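Side-chain contacts in synaptonemal complex protein 2 (Mus musculus, PDB 5IWZ), which is a major component of the axial and lateral elements of synaptonemal complexes and is required for normal meiotic synapsis and fertility: residues N127-E130 against D131-L135; E174-K177 against K178-L181. All coordinates share one frame; numbering follows the deposited sequence.

Overall arrangement
Both contacts are single stretches of helix in the armadillo-repeat-like domain, in the N-terminal piece of a longer protein. Contact 1 lies on helix 123-141 and contact 2 on helix 169-185, with centres about 11 Å apart. The two helices pack on each other. F133 of contact 1 lies against A175 and K178, and the CG of E130 meets the carboxylate of E174. Contact 2 is the more buried and nearer the centre of the chain, though its K177 and L181 are exposed. Contact 1 is partly buried and mixes an isoleucine-phenylalanine pair with an acidic edge (E130, D131, D134). Contact 2 pairs its acid with a lysine, which also forms a weak, long ion pair with D134.

Contact 1 of 2, residues N127-E130 against D131-L135; sequences NMIE and DLFDL
Residues I129 and F133 meet one turn apart on helix 123-141 of the armadillo-repeat-like domain. They are an i to i+4 pair. The two side chains lie side by side and point the same way. CG2 of I129 touches CE2 of F133, 3.5 Å away. I129 places this methyl anti to its own backbone N. F133 holds CG beside the backbone N and anti to the carbonyl carbon (chi1 -77°), which brings CD2 and CE2 to the O and CG2 of I129. The ring approaches that O obliquely. Beyond I129, the F133 ring packs on A175 and K178 of helix 169-185.

The backbone supplies the regular alpha-helical bonds. F133 N donates to I129 O at 2.9 Å, with an N-H...O angle of 167°. D131, L132 and D134 donate in the same way to N127, M128 and E130.

L132 packs on M103 and F107 of helix 99-108; M128 meets I66 and V69 of helix 66-79. CD1 of I129 and CD2 of L132 are 4.3 Å apart, a looser contact.

The polar edge of the helix is acidic. The carboxylate of D131 folds back near the preceding turn. OD2 of D131 sits 3.0 Å from N127 O, two acceptors with no bond between them. The S70 hydroxyl on helix 66-79 hydrogen-bonds to this OD2, which probably offsets the crowding of acceptors. E130 and D134 lie side by side, their carboxylate planes turned 78° apart. D134 OD1 has a weak, long ion pair with K178 NZ, which would probably ease the repulsion between the two acids, whose nearest charged atoms, E130 OE2 and D134 OD2, are 4.4 Å apart.

Contact 2 of 2, residues E174-K177 against K178-L181; sequences EALK and KMNL
The salt bridge joins E174 and K178, four residues apart. NZ of K178 donates to OE2 of E174 at 2.8 Å. It meets that oxygen on the syn side, 20° out of the carboxylate plane. Both chains bend to get there. E174 turns at chi2 (63°), and K178 turns at chi2 and chi4. The lysine chain crosses the glutamate obliquely, with CE of K178 3.4 Å from OE2 of E174. An alanine in place of K178 would probably leave the carboxylate of the buried E174 without its charged mate and take away the weak ion pair to D134.

The backbone bonds are those of an alpha helix, here helix 169-185 of the armadillo-repeat-like domain. K178, M179, N180 and L181 each donate to the carbonyl four residues back. The M179 N to A175 O bond is 2.9 Å.

The apolar contact is on another face. CD1 of L176 touches the terminal CE of M179 at 3.6 Å, the methionine chain bending at chi3 (77°). M179 also packs on I155 and I158 of helix 144-163 and on A225 of helix 216-229.

The side chains of N180 and L176 lie side by side, pointing the same way. ND2 of N180 is 4.0 Å from CD1 of L176 and donates to the O of G221 on helix 216-229.

Contact 1 of 2, residues N127-E130 against D131-L135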
# COMPACT_ATOMS: atom_id res chain seq x y z
N ASN A 127 -5.18 -4.11 -7.81
CA ASN A 127 -4.20 -5.04 -8.36
C ASN A 127 -3.38 -4.39 -9.47
O ASN A 127 -2.18 -4.63 -9.59
CB ASN A 127 -4.90 -6.29 -8.88
CG ASN A 127 -5.68 -7.04 -7.80
OD1 ASN A 127 -5.35 -6.98 -6.62
ND2 ASN A 127 -6.74 -7.74 -8.22
N MET A 128 -4.02 -3.55 -10.29
CA MET A 128 -3.32 -2.94 -11.42
C MET A 128 -2.20 -2.04 -10.93
O MET A 128 -1.07 -2.10 -11.44
CB MET A 128 -4.30 -2.14 -12.28
CG MET A 128 -3.62 -1.48 -13.51
SD MET A 128 -4.71 -0.34 -14.38
CE MET A 128 -4.45 1.21 -13.51
N ILE A 129 -2.48 -1.22 -9.91
CA ILE A 129 -1.47 -0.31 -9.37
C ILE A 129 -0.38 -1.10 -8.65
O ILE A 129 0.81 -0.74 -8.69
CB ILE A 129 -2.15 0.70 -8.43
CG1 ILE A 129 -2.95 1.72 -9.24
CG2 ILE A 129 -1.14 1.38 -7.52
CD1 ILE A 129 -2.12 2.40 -10.32
N GLU A 130 -0.76 -2.15 -7.94
CA GLU A 130 0.24 -3.02 -7.33
C GLU A 130 1.13 -3.64 -8.39
O GLU A 130 2.36 -3.69 -8.24
CB GLU A 130 -0.48 -4.09 -6.51
CG GLU A 130 0.40 -4.94 -5.65
CD GLU A 130 -0.37 -6.10 -5.05
OE1 GLU A 130 -1.63 -6.01 -4.98
OE2 GLU A 130 0.28 -7.09 -4.66
N ASP A 131 0.54 -4.11 -9.50
CA ASP A 131 1.34 -4.64 -10.61
C ASP A 131 2.26 -3.59 -11.19
O ASP A 131 3.40 -3.89 -11.59
CB ASP A 131 0.42 -5.19 -11.70
CG ASP A 131 -0.37 -6.40 -11.24
OD1 ASP A 131 0.13 -7.15 -10.36
OD2 ASP A 131 -1.50 -6.60 -11.75
N LEU A 132 1.79 -2.35 -11.29
CA LEU A 132 2.63 -1.27 -11.80
C LEU A 132 3.84 -1.04 -10.89
O LEU A 132 4.98 -0.96 -11.35
CB LEU A 132 1.81 -0.00 -11.96
CG LEU A 132 2.50 1.22 -12.57
CD1 LEU A 132 2.65 1.07 -14.06
CD2 LEU A 132 1.73 2.47 -12.27
N PHE A 133 3.60 -0.93 -9.58
CA PHE A 133 4.71 -0.70 -8.66
C PHE A 133 5.65 -1.90 -8.60
O PHE A 133 6.87 -1.71 -8.52
CB PHE A 133 4.19 -0.35 -7.27
CG PHE A 133 3.70 1.07 -7.16
CD1 PHE A 133 4.51 2.13 -7.54
CD2 PHE A 133 2.42 1.35 -6.69
CE1 PHE A 133 4.07 3.44 -7.45
CE2 PHE A 133 1.97 2.66 -6.60
CZ PHE A 133 2.79 3.71 -6.99
N ASP A 134 5.11 -3.13 -8.71
CA ASP A 134 5.96 -4.32 -8.78
C ASP A 134 6.94 -4.23 -9.94
O ASP A 134 8.12 -4.56 -9.81
CB ASP A 134 5.11 -5.59 -8.93
CG ASP A 134 4.40 -5.99 -7.63
OD1 ASP A 134 4.83 -5.57 -6.54
OD2 ASP A 134 3.42 -6.76 -7.71
N LEU A 135 6.45 -3.80 -11.11
CA LEU A 135 7.35 -3.59 -12.23
C LEU A 135 8.33 -2.45 -11.94
O LEU A 135 9.51 -2.55 -12.27
CB LEU A 135 6.53 -3.30 -13.49
CG LEU A 135 7.27 -2.99 -14.79
CD1 LEU A 135 8.40 -3.99 -15.08
CD2 LEU A 135 6.26 -2.94 -15.98

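Contact 2 of 2, residues E174-K177 against K178-L181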
# COMPACT_ATOMS: atom_id res chain seq x y z
N GLU A 174 -0.58 0.88 -0.60
CA GLU A 174 0.32 0.16 -1.49
C GLU A 174 1.45 1.07 -1.99
O GLU A 174 2.63 0.68 -2.00
CB GLU A 174 -0.49 -0.41 -2.66
CG GLU A 174 0.33 -0.89 -3.85
CD GLU A 174 1.23 -2.05 -3.48
OE1 GLU A 174 0.98 -2.70 -2.43
OE2 GLU A 174 2.20 -2.30 -4.24
N ALA A 175 1.11 2.30 -2.39
CA ALA A 175 2.13 3.21 -2.91
C ALA A 175 3.09 3.65 -1.82
O ALA A 175 4.31 3.69 -2.02
CB ALA A 175 1.47 4.43 -3.55
N LEU A 176 2.55 4.01 -0.65
CA LEU A 176 3.38 4.48 0.45
C LEU A 176 4.38 3.41 0.88
O LEU A 176 5.54 3.71 1.19
CB LEU A 176 2.48 4.91 1.61
CG LEU A 176 3.12 5.44 2.88
CD1 LEU A 176 4.07 6.54 2.50
CD2 LEU A 176 2.03 5.96 3.85
N LYS A 177 3.97 2.15 0.87
CA LYS A 177 4.87 1.09 1.31
C LYS A 177 5.97 0.83 0.28
O LYS A 177 7.12 0.57 0.64
CB LYS A 177 4.07 -0.17 1.63
CG LYS A 177 4.73 -1.47 1.29
CD LYS A 177 3.82 -2.64 1.70
CE LYS A 177 2.44 -2.49 1.07
NZ LYS A 177 1.35 -3.17 1.83
N LYS A 178 5.63 0.91 -1.01
CA LYS A 178 6.66 0.83 -2.04
C LYS A 178 7.63 1.99 -1.92
O LYS A 178 8.83 1.83 -2.15
CB LYS A 178 6.01 0.79 -3.42
CG LYS A 178 5.27 -0.50 -3.74
CD LYS A 178 6.25 -1.62 -4.04
CE LYS A 178 5.56 -2.83 -4.64
NZ LYS A 178 4.63 -3.49 -3.67
N MET A 179 7.14 3.18 -1.56
CA MET A 179 8.04 4.32 -1.42
C MET A 179 9.02 4.12 -0.26
O MET A 179 10.22 4.42 -0.39
CB MET A 179 7.27 5.62 -1.23
CG MET A 179 8.20 6.79 -0.87
SD MET A 179 7.45 8.42 -0.92
CE MET A 179 6.50 8.43 0.59
N ASN A 180 8.53 3.62 0.88
CA ASN A 180 9.40 3.37 2.02
C ASN A 180 10.42 2.27 1.73
O ASN A 180 11.55 2.33 2.21
CB ASN A 180 8.56 3.07 3.27
CG ASN A 180 8.03 4.35 3.91
OD1 ASN A 180 8.74 5.34 3.94
ND2 ASN A 180 6.78 4.35 4.38
N LEU A 181 10.04 1.29 0.92
CA LEU A 181 11.00 0.30 0.45
C LEU A 181 12.08 0.93 -0.42
O LEU A 181 13.27 0.61 -0.28
CB LEU A 181 10.25 -0.80 -0.31
CG LEU A 181 11.02 -1.94 -0.96
CD1 LEU A 181 11.49 -2.91 0.11
CD2 LEU A 181 10.13 -2.64 -1.97